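Local coordinates for protein RTX toxin (Vibrio vulnificus CMCP6, PDB 6A7H) that probably inactivates the small GTPases Ras and Rap1 by cleaving them, as the Ras/Rap1-specific endopeptidase part of an RTX toxin, at residues 414-419 against 454-459; 304-309 against 431-436; 259-264 against 447-452. All coordinates share one frame; numbering follows the deposited sequence.

Contact 1. Residues 414-419 against 454-459; sequences ANNIAV and THRLDL
NH1 of R456 comes down obliquely on three side chains of helix 405-422: CG2 of V419, CB of N415 and OD1 of N416. The last is 4.2 Å from NH1, too far for a hydrogen bond, although the amide dipole could still steady the positive charge; the amide and guanidinium planes lie 28° apart. Both asparagines spend their ND2 on other partners, N415 on P451 O and N416 on Q253 OE1.

Both CD and the guanidinium of R456 make the contact. CD rests on V419 CG2 at 3.5 Å, the two side chains crossing at about a right angle. The bend at chi2 (-75°) brings CD and then NH1 across V419 CG2, with NH1 reaching on to N415 CB and N416 OD1. An arginine suits this partly exposed place because it can lie on a methyl group and still bring its charge to an amide oxygen.

Deeper in, the chemistry is mostly apolar: L457 CD1 lies 4.3 Å from A418 CB, and the small alanine lets L457 CD2 pack 4.0 Å from A418 O. Just beyond L457, D458 takes a positive phi in a Schellman motif, and L459 N returns to T454 O at 3.1 Å.

The two helices meet above the parallel sheet: A418 touches Y435 and L457 touches F431 of strand 430-436, T454 and L459 reach L306 of strand 304-309, and I453 packs beside N415 and A418.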
ATOM      1  N   ALA A 414      -6.373   5.811  -0.191  1.00 23.45           N
ATOM      2  CA  ALA A 414      -7.784   5.905  -0.585  1.00 34.61           C
ATOM      3  C   ALA A 414      -8.115   7.281  -1.177  1.00 28.34           C
ATOM      4  O   ALA A 414      -8.945   7.379  -2.081  1.00 30.45           O
ATOM      5  CB  ALA A 414      -8.714   5.598   0.603  1.00 24.78           C
ATOM      6  N   ASN A 415      -7.471   8.336  -0.677  1.00 25.94           N
ATOM      7  CA  ASN A 415      -7.673   9.658  -1.250  1.00 33.49           C
ATOM      8  C   ASN A 415      -7.209   9.694  -2.712  1.00 37.80           C
ATOM      9  O   ASN A 415      -7.872  10.279  -3.568  1.00 38.66           O
ATOM     10  CB  ASN A 415      -6.943  10.732  -0.432  1.00 30.00           C
ATOM     11  CG  ASN A 415      -7.789  11.269   0.720  1.00 37.35           C
ATOM     12  OD1 ASN A 415      -8.992  10.991   0.817  1.00 31.61           O
ATOM     13  ND2 ASN A 415      -7.157  12.025   1.611  1.00 24.22           N
ATOM     14  N   ASN A 416      -6.075   9.055  -2.989  1.00 35.84           N
ATOM     15  CA  ASN A 416      -5.536   8.989  -4.342  1.00 28.46           C
ATOM     16  C   ASN A 416      -6.411   8.191  -5.312  1.00 25.97           C
ATOM     17  O   ASN A 416      -6.606   8.610  -6.450  1.00 29.55           O
ATOM     18  CB  ASN A 416      -4.134   8.398  -4.316  1.00 33.27           C
ATOM     19  CG  ASN A 416      -3.079   9.464  -4.332  1.00 51.17           C
ATOM     20  OD1 ASN A 416      -3.326  10.574  -4.803  1.00 52.66           O
ATOM     21  ND2 ASN A 416      -1.894   9.149  -3.810  1.00 60.50           N
ATOM     22  N   ILE A 417      -6.928   7.050  -4.856  1.00 30.73           N
ATOM     23  CA  ILE A 417      -7.846   6.253  -5.651  1.00 35.95           C
ATOM     24  C   ILE A 417      -9.056   7.108  -6.011  1.00 38.06           C
ATOM     25  O   ILE A 417      -9.487   7.151  -7.166  1.00 37.03           O
ATOM     26  CB  ILE A 417      -8.333   4.983  -4.899  1.00 34.20           C
ATOM     27  CG1 ILE A 417      -7.162   4.139  -4.408  1.00 39.86           C
ATOM     28  CG2 ILE A 417      -9.264   4.151  -5.777  1.00 28.16           C
ATOM     29  CD1 ILE A 417      -6.249   3.717  -5.478  1.00 43.08           C
ATOM     30  N   ALA A 418      -9.600   7.782  -5.002  1.00 33.80           N
ATOM     31  CA  ALA A 418     -10.815   8.573  -5.169  1.00 32.77           C
ATOM     32  C   ALA A 418     -10.607   9.663  -6.208  1.00 37.51           C
ATOM     33  O   ALA A 418     -11.473   9.907  -7.044  1.00 42.76           O
ATOM     34  CB  ALA A 418     -11.243   9.188  -3.846  1.00 25.80           C
ATOM     35  N   VAL A 419      -9.455  10.319  -6.152  1.00 31.79           N
ATOM     36  CA  VAL A 419      -9.184  11.375  -7.102  1.00 37.59           C
ATOM     37  C   VAL A 419      -9.057  10.762  -8.490  1.00 40.76           C
ATOM     38  O   VAL A 419      -9.605  11.281  -9.453  1.00 48.13           O
ATOM     39  CB  VAL A 419      -7.929  12.175  -6.724  1.00 39.47           C
ATOM     40  CG1 VAL A 419      -7.449  13.005  -7.898  1.00 43.57           C
ATOM     41  CG2 VAL A 419      -8.247  13.072  -5.556  1.00 41.06           C
ATOM     42  N   THR A 454     -14.051  13.816   1.830  1.00 30.35           N
ATOM     43  CA  THR A 454     -14.936  14.962   1.615  1.00 28.94           C
ATOM     44  C   THR A 454     -14.142  16.155   1.138  1.00 34.32           C
ATOM     45  O   THR A 454     -14.501  16.780   0.139  1.00 38.96           O
ATOM     46  CB  THR A 454     -15.694  15.338   2.898  1.00 31.54           C
ATOM     47  OG1 THR A 454     -14.753  15.469   3.965  1.00 39.26           O
ATOM     48  CG2 THR A 454     -16.690  14.238   3.263  1.00 30.06           C
ATOM     49  N   HIS A 455     -13.061  16.466   1.859  1.00 31.07           N
ATOM     50  CA  HIS A 455     -12.175  17.568   1.489  1.00 29.26           C
ATOM     51  C   HIS A 455     -11.576  17.366   0.102  1.00 30.75           C
ATOM     52  O   HIS A 455     -11.511  18.298  -0.700  1.00 34.42           O
ATOM     53  CB  HIS A 455     -11.031  17.735   2.501  1.00 33.75           C
ATOM     54  CG  HIS A 455     -11.483  18.113   3.874  1.00 38.87           C
ATOM     55  ND1 HIS A 455     -11.141  17.387   4.995  1.00 43.70           N
ATOM     56  CD2 HIS A 455     -12.248  19.140   4.309  1.00 37.26           C
ATOM     57  CE1 HIS A 455     -11.685  17.945   6.061  1.00 41.57           C
ATOM     58  NE2 HIS A 455     -12.357  19.015   5.673  1.00 38.05           N
ATOM     59  N   ARG A 456     -11.117  16.156  -0.184  1.00 29.88           N
ATOM     60  CA  ARG A 456     -10.420  15.958  -1.448  1.00 43.58           C
ATOM     61  C   ARG A 456     -11.355  16.065  -2.667  1.00 43.68           C
ATOM     62  O   ARG A 456     -10.918  16.527  -3.726  1.00 38.30           O
ATOM     63  CB  ARG A 456      -9.663  14.624  -1.439  1.00 49.47           C
ATOM     64  CG  ARG A 456      -8.159  14.867  -1.459  1.00 58.44           C
ATOM     65  CD  ARG A 456      -7.797  15.280  -2.870  1.00 61.20           C
ATOM     66  NE  ARG A 456      -6.403  15.634  -3.083  1.00 56.88           N
ATOM     67  CZ  ARG A 456      -5.397  14.775  -3.125  1.00 64.38           C
ATOM     68  NH1 ARG A 456      -5.595  13.485  -2.883  1.00 59.10           N
ATOM     69  NH2 ARG A 456      -4.169  15.225  -3.347  1.00 79.68           N
ATOM     70  N   LEU A 457     -12.636  15.712  -2.504  1.00 38.77           N
ATOM     71  CA  LEU A 457     -13.596  15.741  -3.618  1.00 33.15           C
ATOM     72  C   LEU A 457     -14.581  16.915  -3.572  1.00 41.03           C
ATOM     73  O   LEU A 457     -15.509  16.979  -4.386  1.00 41.55           O
ATOM     74  CB  LEU A 457     -14.383  14.438  -3.660  1.00 33.63           C
ATOM     75  CG  LEU A 457     -13.592  13.137  -3.825  1.00 31.11           C
ATOM     76  CD1 LEU A 457     -14.505  11.953  -3.750  1.00 28.26           C
ATOM     77  CD2 LEU A 457     -12.810  13.131  -5.140  1.00 31.52           C
ATOM     78  N   ASP A 458     -14.382  17.832  -2.622  1.00 41.69           N
ATOM     79  CA  ASP A 458     -15.236  19.017  -2.470  1.00 44.00           C
ATOM     80  C   ASP A 458     -16.722  18.644  -2.272  1.00 36.12           C
ATOM     81  O   ASP A 458     -17.620  19.245  -2.870  1.00 37.34           O
ATOM     82  CB  ASP A 458     -15.058  19.956  -3.678  1.00 47.22           C
ATOM     83  CG  ASP A 458     -15.673  21.345  -3.453  1.00 65.40           C
ATOM     84  OD1 ASP A 458     -15.850  21.756  -2.286  1.00 76.67           O
ATOM     85  OD2 ASP A 458     -15.973  22.034  -4.449  1.00 68.77           O
ATOM     86  N   LEU A 459     -16.975  17.652  -1.425  1.00 30.24           N
ATOM     87  CA  LEU A 459     -18.340  17.195  -1.178  1.00 33.28           C
ATOM     88  C   LEU A 459     -18.658  17.060   0.310  1.00 37.89           C
ATOM     89  O   LEU A 459     -17.761  16.843   1.125  1.00 34.80           O
ATOM     90  CB  LEU A 459     -18.579  15.856  -1.876  1.00 31.77           C
ATOM     91  CG  LEU A 459     -18.521  15.845  -3.405  1.00 30.04           C
ATOM     92  CD1 LEU A 459     -18.749  14.417  -3.923  1.00 30.80           C
ATOM     93  CD2 LEU A 459     -19.539  16.805  -3.989  1.00 30.99           C
TER

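Contact 2. Residues 304-309 against 431-436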
ATOM      1  N   GLY A 304     -20.847  14.443  -7.322  1.00 35.33           N
ATOM      2  CA  GLY A 304     -21.279  13.163  -6.801  1.00 39.75           C
ATOM      3  C   GLY A 304     -21.884  13.206  -5.413  1.00 40.59           C
ATOM      4  O   GLY A 304     -22.073  14.283  -4.840  1.00 34.93           O
ATOM      5  N   LEU A 305     -22.209  12.018  -4.901  1.00 33.51           N
ATOM      6  CA  LEU A 305     -22.708  11.820  -3.545  1.00 33.79           C
ATOM      7  C   LEU A 305     -21.754  10.983  -2.715  1.00 29.73           C
ATOM      8  O   LEU A 305     -21.255   9.966  -3.195  1.00 38.67           O
ATOM      9  CB  LEU A 305     -24.051  11.098  -3.547  1.00 38.24           C
ATOM     10  CG  LEU A 305     -25.277  11.675  -4.213  1.00 46.05           C
ATOM     11  CD1 LEU A 305     -26.464  10.865  -3.744  1.00 48.70           C
ATOM     12  CD2 LEU A 305     -25.416  13.114  -3.812  1.00 53.57           C
ATOM     13  N   LEU A 306     -21.540  11.376  -1.464  1.00 27.17           N
ATOM     14  CA  LEU A 306     -20.755  10.575  -0.531  1.00 29.52           C
ATOM     15  C   LEU A 306     -21.659  10.072   0.578  1.00 31.56           C
ATOM     16  O   LEU A 306     -22.178  10.857   1.373  1.00 32.61           O
ATOM     17  CB  LEU A 306     -19.585  11.381   0.065  1.00 27.39           C
ATOM     18  CG  LEU A 306     -18.480  11.829  -0.905  1.00 34.44           C
ATOM     19  CD1 LEU A 306     -17.462  12.733  -0.208  1.00 29.81           C
ATOM     20  CD2 LEU A 306     -17.789  10.621  -1.525  1.00 28.04           C
ATOM     21  N   ILE A 307     -21.853   8.762   0.632  1.00 31.19           N
ATOM     22  CA  ILE A 307     -22.691   8.196   1.669  1.00 32.59           C
ATOM     23  C   ILE A 307     -21.878   7.420   2.699  1.00 31.45           C
ATOM     24  O   ILE A 307     -21.075   6.564   2.352  1.00 37.68           O
ATOM     25  CB  ILE A 307     -23.766   7.292   1.077  1.00 33.47           C
ATOM     26  CG1 ILE A 307     -24.630   8.105   0.105  1.00 38.80           C
ATOM     27  CG2 ILE A 307     -24.613   6.701   2.197  1.00 29.74           C
ATOM     28  CD1 ILE A 307     -25.780   7.321  -0.529  1.00 40.78           C
ATOM     29  N   GLY A 308     -22.091   7.740   3.972  1.00 27.06           N
ATOM     30  CA  GLY A 308     -21.383   7.079   5.052  1.00 30.27           C
ATOM     31  C   GLY A 308     -21.997   5.747   5.436  1.00 41.84           C
ATOM     32  O   GLY A 308     -23.204   5.539   5.295  1.00 55.97           O
ATOM     33  N   GLU A 309     -21.153   4.831   5.902  1.00 42.09           N
ATOM     34  CA  GLU A 309     -21.611   3.564   6.446  1.00 41.37           C
ATOM     35  C   GLU A 309     -20.955   3.394   7.799  1.00 47.48           C
ATOM     36  O   GLU A 309     -19.759   3.629   7.950  1.00 46.72           O
ATOM     37  CB  GLU A 309     -21.282   2.379   5.520  1.00 35.54           C
ATOM     38  CG  GLU A 309     -21.768   1.034   6.069  1.00 40.18           C
ATOM     39  CD  GLU A 309     -21.445  -0.163   5.172  1.00 51.82           C
ATOM     40  OE1 GLU A 309     -21.755  -0.127   3.953  1.00 45.99           O
ATOM     41  OE2 GLU A 309     -20.905  -1.160   5.705  1.00 56.53           O
ATOM     42  N   PHE A 431     -21.284  10.421  -9.706  1.00 38.96           N
ATOM     43  CA  PHE A 431     -21.076   9.186  -8.958  1.00 35.20           C
ATOM     44  C   PHE A 431     -21.830   9.194  -7.635  1.00 34.98           C
ATOM     45  O   PHE A 431     -22.251  10.251  -7.132  1.00 35.68           O
ATOM     46  CB  PHE A 431     -19.579   8.950  -8.695  1.00 34.97           C
ATOM     47  CG  PHE A 431     -18.919  10.030  -7.857  1.00 35.03           C
ATOM     48  CD1 PHE A 431     -18.957   9.979  -6.465  1.00 30.40           C
ATOM     49  CD2 PHE A 431     -18.249  11.083  -8.465  1.00 37.60           C
ATOM     50  CE1 PHE A 431     -18.343  10.974  -5.694  1.00 36.39           C
ATOM     51  CE2 PHE A 431     -17.632  12.084  -7.702  1.00 40.84           C
ATOM     52  CZ  PHE A 431     -17.675  12.031  -6.315  1.00 33.02           C
ATOM     53  N   VAL A 432     -22.005   7.998  -7.094  1.00 34.69           N
ATOM     54  CA  VAL A 432     -22.432   7.805  -5.726  1.00 33.88           C
ATOM     55  C   VAL A 432     -21.425   6.826  -5.123  1.00 34.02           C
ATOM     56  O   VAL A 432     -21.189   5.740  -5.649  1.00 35.96           O
ATOM     57  CB  VAL A 432     -23.884   7.275  -5.623  1.00 40.44           C
ATOM     58  CG1 VAL A 432     -24.061   6.016  -6.443  1.00 39.54           C
ATOM     59  CG2 VAL A 432     -24.279   7.033  -4.167  1.00 38.13           C
ATOM     60  N   ALA A 433     -20.782   7.239  -4.047  1.00 27.43           N
ATOM     61  CA  ALA A 433     -19.765   6.410  -3.444  1.00 28.24           C
ATOM     62  C   ALA A 433     -20.140   6.150  -1.989  1.00 32.32           C
ATOM     63  O   ALA A 433     -20.699   7.018  -1.318  1.00 33.22           O
ATOM     64  CB  ALA A 433     -18.403   7.078  -3.559  1.00 24.10           C
ATOM     65  N   ILE A 434     -19.864   4.943  -1.520  1.00 33.26           N
ATOM     66  CA  ILE A 434     -20.139   4.590  -0.144  1.00 27.48           C
ATOM     67  C   ILE A 434     -18.829   4.316   0.588  1.00 34.67           C
ATOM     68  O   ILE A 434     -18.109   3.364   0.252  1.00 32.20           O
ATOM     69  CB  ILE A 434     -21.061   3.371  -0.059  1.00 31.88           C
ATOM     70  CG1 ILE A 434     -22.419   3.699  -0.694  1.00 34.62           C
ATOM     71  CG2 ILE A 434     -21.256   2.957   1.391  1.00 31.85           C
ATOM     72  CD1 ILE A 434     -23.266   2.486  -0.980  1.00 35.09           C
ATOM     73  N   TYR A 435     -18.528   5.170   1.570  1.00 31.45           N
ATOM     74  CA  TYR A 435     -17.339   5.056   2.430  1.00 30.86           C
ATOM     75  C   TYR A 435     -17.699   4.806   3.897  1.00 37.87           C
ATOM     76  O   TYR A 435     -18.766   5.208   4.369  1.00 38.06           O
ATOM     77  CB  TYR A 435     -16.506   6.331   2.361  1.00 27.45           C
ATOM     78  CG  TYR A 435     -15.710   6.537   1.091  1.00 26.64           C
ATOM     79  CD1 TYR A 435     -16.291   7.082  -0.052  1.00 26.85           C
ATOM     80  CD2 TYR A 435     -14.363   6.221   1.050  1.00 32.19           C
ATOM     81  CE1 TYR A 435     -15.543   7.269  -1.207  1.00 31.04           C
ATOM     82  CE2 TYR A 435     -13.616   6.405  -0.092  1.00 26.66           C
ATOM     83  CZ  TYR A 435     -14.200   6.921  -1.212  1.00 27.53           C
ATOM     84  OH  TYR A 435     -13.419   7.091  -2.326  1.00 31.50           O
ATOM     85  N   GLY A 436     -16.796   4.165   4.626  1.00 38.78           N
ATOM     86  CA  GLY A 436     -16.899   4.128   6.075  1.00 41.03           C
ATOM     87  C   GLY A 436     -16.688   5.545   6.591  1.00 40.78           C
ATOM     88  O   GLY A 436     -15.921   6.319   5.993  1.00 33.57           O
TER
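The ring of F431 lies flat against G304, whose CA sits 3.7 Å from the ring centroid and only 6° off its normal, a CH-pi contact over one face. At the edge, near the ring plane, is L306 CD2. In F431, chi1 (62°) sets CG between the backbone N and the carbonyl carbon, folding the ring across to the bare glycine of the next strand. L306 CD2 also touches Y435 CE1 at 4.0 Å, obliquely; A433 is short enough for L306 CD2 to pack on it, between F431 and Y435.

Beneath these side chains runs a regular parallel ladder. Its middle bond, I307 N to A433 O (2.9 Å), is almost straight at 177°, whereas the last, E309 N to Y435 O, is markedly bent. On the other face branched residues pack, I307 CD1 crossing obliquely 3.9 Å from V432 CG2. E309 lays its extended chain by I434, and its OE1 is hydrogen-bonded to H340 NE2.

Helices 405-422 and 453-457 cover the F431 face and helix 316-323 the V432 face of a four-stranded parallel sheet, a three-layer alpha/beta arrangement. Strand 430-436 pairs onward with 333-338; 304-309, outermost of the four, bonds L462.

Contact 3. Residues 259-264 against 447-452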
ATOM      1  N   ARG A 259       1.481  16.627  -0.058  1.00 34.96           N
ATOM      2  CA  ARG A 259       0.979  17.588  -1.044  1.00 37.35           C
ATOM      3  C   ARG A 259      -0.491  17.902  -0.807  1.00 37.20           C
ATOM      4  O   ARG A 259      -0.916  19.036  -0.976  1.00 29.56           O
ATOM      5  CB  ARG A 259       1.176  17.081  -2.470  1.00 40.47           C
ATOM      6  CG  ARG A 259       2.622  16.995  -2.898  1.00 57.55           C
ATOM      7  CD  ARG A 259       2.763  16.925  -4.413  1.00 68.59           C
ATOM      8  NE  ARG A 259       4.169  16.958  -4.820  1.00 79.69           N
ATOM      9  CZ  ARG A 259       4.935  18.047  -4.779  1.00 83.14           C
ATOM     10  NH1 ARG A 259       4.441  19.199  -4.340  1.00 85.87           N
ATOM     11  NH2 ARG A 259       6.203  17.987  -5.169  1.00 81.17           N
ATOM     12  N   SER A 260      -1.265  16.904  -0.392  1.00 37.60           N
ATOM     13  CA  SER A 260      -2.698  17.114  -0.243  1.00 39.45           C
ATOM     14  C   SER A 260      -2.984  18.070   0.911  1.00 36.12           C
ATOM     15  O   SER A 260      -3.970  18.791   0.883  1.00 43.03           O
ATOM     16  CB  SER A 260      -3.432  15.788  -0.029  1.00 30.30           C
ATOM     17  OG  SER A 260      -3.215  15.302   1.276  1.00 29.66           O
ATOM     18  N   SER A 261      -2.116  18.085   1.913  1.00 33.45           N
ATOM     19  CA  SER A 261      -2.279  19.011   3.027  1.00 39.61           C
ATOM     20  C   SER A 261      -2.095  20.466   2.595  1.00 48.37           C
ATOM     21  O   SER A 261      -2.658  21.365   3.211  1.00 58.05           O
ATOM     22  CB  SER A 261      -1.301  18.677   4.155  1.00 41.57           C
ATOM     23  OG  SER A 261      -1.574  17.384   4.667  1.00 53.90           O
ATOM     24  N   HIS A 262      -1.321  20.693   1.534  1.00 51.01           N
ATOM     25  CA  HIS A 262      -1.064  22.052   1.060  1.00 56.09           C
ATOM     26  C   HIS A 262      -1.982  22.467  -0.079  1.00 59.78           C
ATOM     27  O   HIS A 262      -2.303  23.636  -0.216  1.00 68.52           O
ATOM     28  CB  HIS A 262       0.397  22.199   0.617  1.00 55.86           C
ATOM     29  CG  HIS A 262       1.374  22.127   1.749  1.00 55.88           C
ATOM     30  ND1 HIS A 262       1.875  20.935   2.229  1.00 54.02           N
ATOM     31  CD2 HIS A 262       1.913  23.098   2.523  1.00 51.05           C
ATOM     32  CE1 HIS A 262       2.696  21.175   3.236  1.00 46.20           C
ATOM     33  NE2 HIS A 262       2.733  22.480   3.438  1.00 49.06           N
ATOM     34  N   GLU A 263      -2.415  21.507  -0.883  1.00 58.95           N
ATOM     35  CA  GLU A 263      -3.088  21.822  -2.133  1.00 51.47           C
ATOM     36  C   GLU A 263      -4.604  21.654  -2.067  1.00 56.79           C
ATOM     37  O   GLU A 263      -5.312  22.123  -2.953  1.00 60.75           O
ATOM     38  CB  GLU A 263      -2.520  20.954  -3.257  1.00 52.59           C
ATOM     39  CG  GLU A 263      -1.053  21.233  -3.577  1.00 67.20           C
ATOM     40  CD  GLU A 263      -0.498  20.341  -4.688  1.00 82.55           C
ATOM     41  OE1 GLU A 263      -1.253  19.485  -5.208  1.00 85.63           O
ATOM     42  OE2 GLU A 263       0.697  20.497  -5.036  1.00 84.31           O
ATOM     43  N   THR A 264      -5.104  20.975  -1.039  1.00 46.20           N
ATOM     44  CA  THR A 264      -6.553  20.830  -0.854  1.00 44.49           C
ATOM     45  C   THR A 264      -7.150  22.124  -0.299  1.00 44.27           C
ATOM     46  O   THR A 264      -6.626  22.691   0.658  1.00 45.82           O
ATOM     47  CB  THR A 264      -6.901  19.667   0.098  1.00 43.98           C
ATOM     48  OG1 THR A 264      -6.281  18.465  -0.370  1.00 49.74           O
ATOM     49  CG2 THR A 264      -8.396  19.449   0.150  1.00 39.44           C
ATOM     50  N   GLU A 447       0.716  12.416  14.804  1.00 38.30           N
ATOM     51  CA  GLU A 447       1.690  11.910  13.837  1.00 40.81           C
ATOM     52  C   GLU A 447       1.520  12.464  12.424  1.00 41.70           C
ATOM     53  O   GLU A 447       2.319  12.173  11.545  1.00 53.06           O
ATOM     54  CB  GLU A 447       1.624  10.377  13.778  1.00 41.01           C
ATOM     55  CG  GLU A 447       1.913   9.698  15.106  1.00 48.51           C
ATOM     56  CD  GLU A 447       3.254  10.108  15.679  1.00 67.43           C
ATOM     57  OE1 GLU A 447       4.191  10.384  14.891  1.00 69.85           O
ATOM     58  OE2 GLU A 447       3.371  10.156  16.923  1.00 77.54           O
ATOM     59  N   GLY A 448       0.478  13.248  12.196  1.00 38.89           N
ATOM     60  CA  GLY A 448       0.275  13.820  10.882  1.00 34.38           C
ATOM     61  C   GLY A 448      -1.175  14.088  10.539  1.00 35.31           C
ATOM     62  O   GLY A 448      -2.095  13.512  11.124  1.00 36.74           O
ATOM     63  N   PHE A 449      -1.371  14.980   9.577  1.00 32.19           N
ATOM     64  CA  PHE A 449      -2.698  15.312   9.090  1.00 32.22           C
ATOM     65  C   PHE A 449      -2.964  14.682   7.714  1.00 34.80           C
ATOM     66  O   PHE A 449      -2.090  14.676   6.857  1.00 38.21           O
ATOM     67  CB  PHE A 449      -2.855  16.830   9.026  1.00 30.67           C
ATOM     68  CG  PHE A 449      -4.174  17.277   8.482  1.00 36.07           C
ATOM     69  CD1 PHE A 449      -5.256  17.481   9.333  1.00 30.62           C
ATOM     70  CD2 PHE A 449      -4.338  17.503   7.118  1.00 34.79           C
ATOM     71  CE1 PHE A 449      -6.475  17.890   8.834  1.00 30.32           C
ATOM     72  CE2 PHE A 449      -5.556  17.908   6.612  1.00 36.47           C
ATOM     73  CZ  PHE A 449      -6.632  18.097   7.476  1.00 37.31           C
ATOM     74  N   VAL A 450      -4.170  14.152   7.511  1.00 33.86           N
ATOM     75  CA  VAL A 450      -4.625  13.756   6.176  1.00 26.34           C
ATOM     76  C   VAL A 450      -6.012  14.337   5.906  1.00 28.65           C
ATOM     77  O   VAL A 450      -6.917  14.121   6.696  1.00 32.40           O
ATOM     78  CB  VAL A 450      -4.723  12.231   6.004  1.00 28.43           C
ATOM     79  CG1 VAL A 450      -4.848  11.882   4.526  1.00 26.61           C
ATOM     80  CG2 VAL A 450      -3.544  11.524   6.635  1.00 25.53           C
ATOM     81  N   PRO A 451      -6.192  15.056   4.779  1.00 29.86           N
ATOM     82  CA  PRO A 451      -7.523  15.539   4.390  1.00 33.76           C
ATOM     83  C   PRO A 451      -8.549  14.405   4.315  1.00 36.24           C
ATOM     84  O   PRO A 451      -8.195  13.293   3.933  1.00 31.34           O
ATOM     85  CB  PRO A 451      -7.294  16.127   2.989  1.00 34.47           C
ATOM     86  CG  PRO A 451      -5.857  16.398   2.903  1.00 36.19           C
ATOM     87  CD  PRO A 451      -5.181  15.356   3.756  1.00 33.61           C
ATOM     88  N   GLY A 452      -9.802  14.666   4.659  1.00 34.93           N
ATOM     89  CA  GLY A 452     -10.828  13.662   4.426  1.00 26.81           C
ATOM     90  C   GLY A 452     -11.203  13.515   2.950  1.00 27.78           C
ATOM     91  O   GLY A 452     -10.944  14.405   2.123  1.00 31.04           O
TER
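A chi1 of 74° turns S260 OG in between its own backbone N and carbonyl carbon, where it meets the ring of P451 and still reaches back to hydrogen-bond I257 O. In S261, chi1 is -63° and OG lies beside the backbone N; that hydroxyl also bonds I257 O, one turn earlier, and at the same time faces the strand, where it sits at the edge of the F449 ring, 3.7 Å from F449 CD2.

The closest approach is S260 OG to P451 CD at 3.2 Å, a hydroxyl against the carbon next to the proline nitrogen, with CG nearly as near. These are van der Waals contacts between small, compact groups, and a proline suits the place because its ring gives a rigid apolar surface and has no N-H that would need an acceptor.

T264 OG1 also approaches P451 CG, at 3.9 Å, from a direction roughly at right angles to that of S260 OG. This hydroxyl is tied down by its own helix: T264 OG1 donates to S260 O at 2.6 Å, and T264 N uses the same carbonyl, so two donors secure the last turn as the chain leaves the helix.

The contact thus joins the C-terminal end of helix 240-263 to the second strand of an antiparallel hairpin, 443-445 with 448-450. P451 and G452 lead from the hairpin into helix 453-457; G452 is the N-cap, and the side chain of H455, three residues on, bonds back to G452 N.

Contact 2 is the core of the group: a buried pair of neighbouring strands in the parallel sheet, joined by a backbone ladder and by apolar side chains. Contact 1 lies one layer out, helix against helix on that sheet, its inner side apolar and its outer side carrying an arginine; A418 CB to Y435 OH (3.4 Å) joins the two. Contact 3, like contact 1, is partly buried, and lies further from the sheet; it relies on hydroxyls and a proline, and none of its hydrogen bonds runs between its two segments. It touches contact 1 through N415 and R456 but not contact 2, whose nearest atoms are about 7 Å away. Helix 453-457, following the 448-450 strand, links the layers.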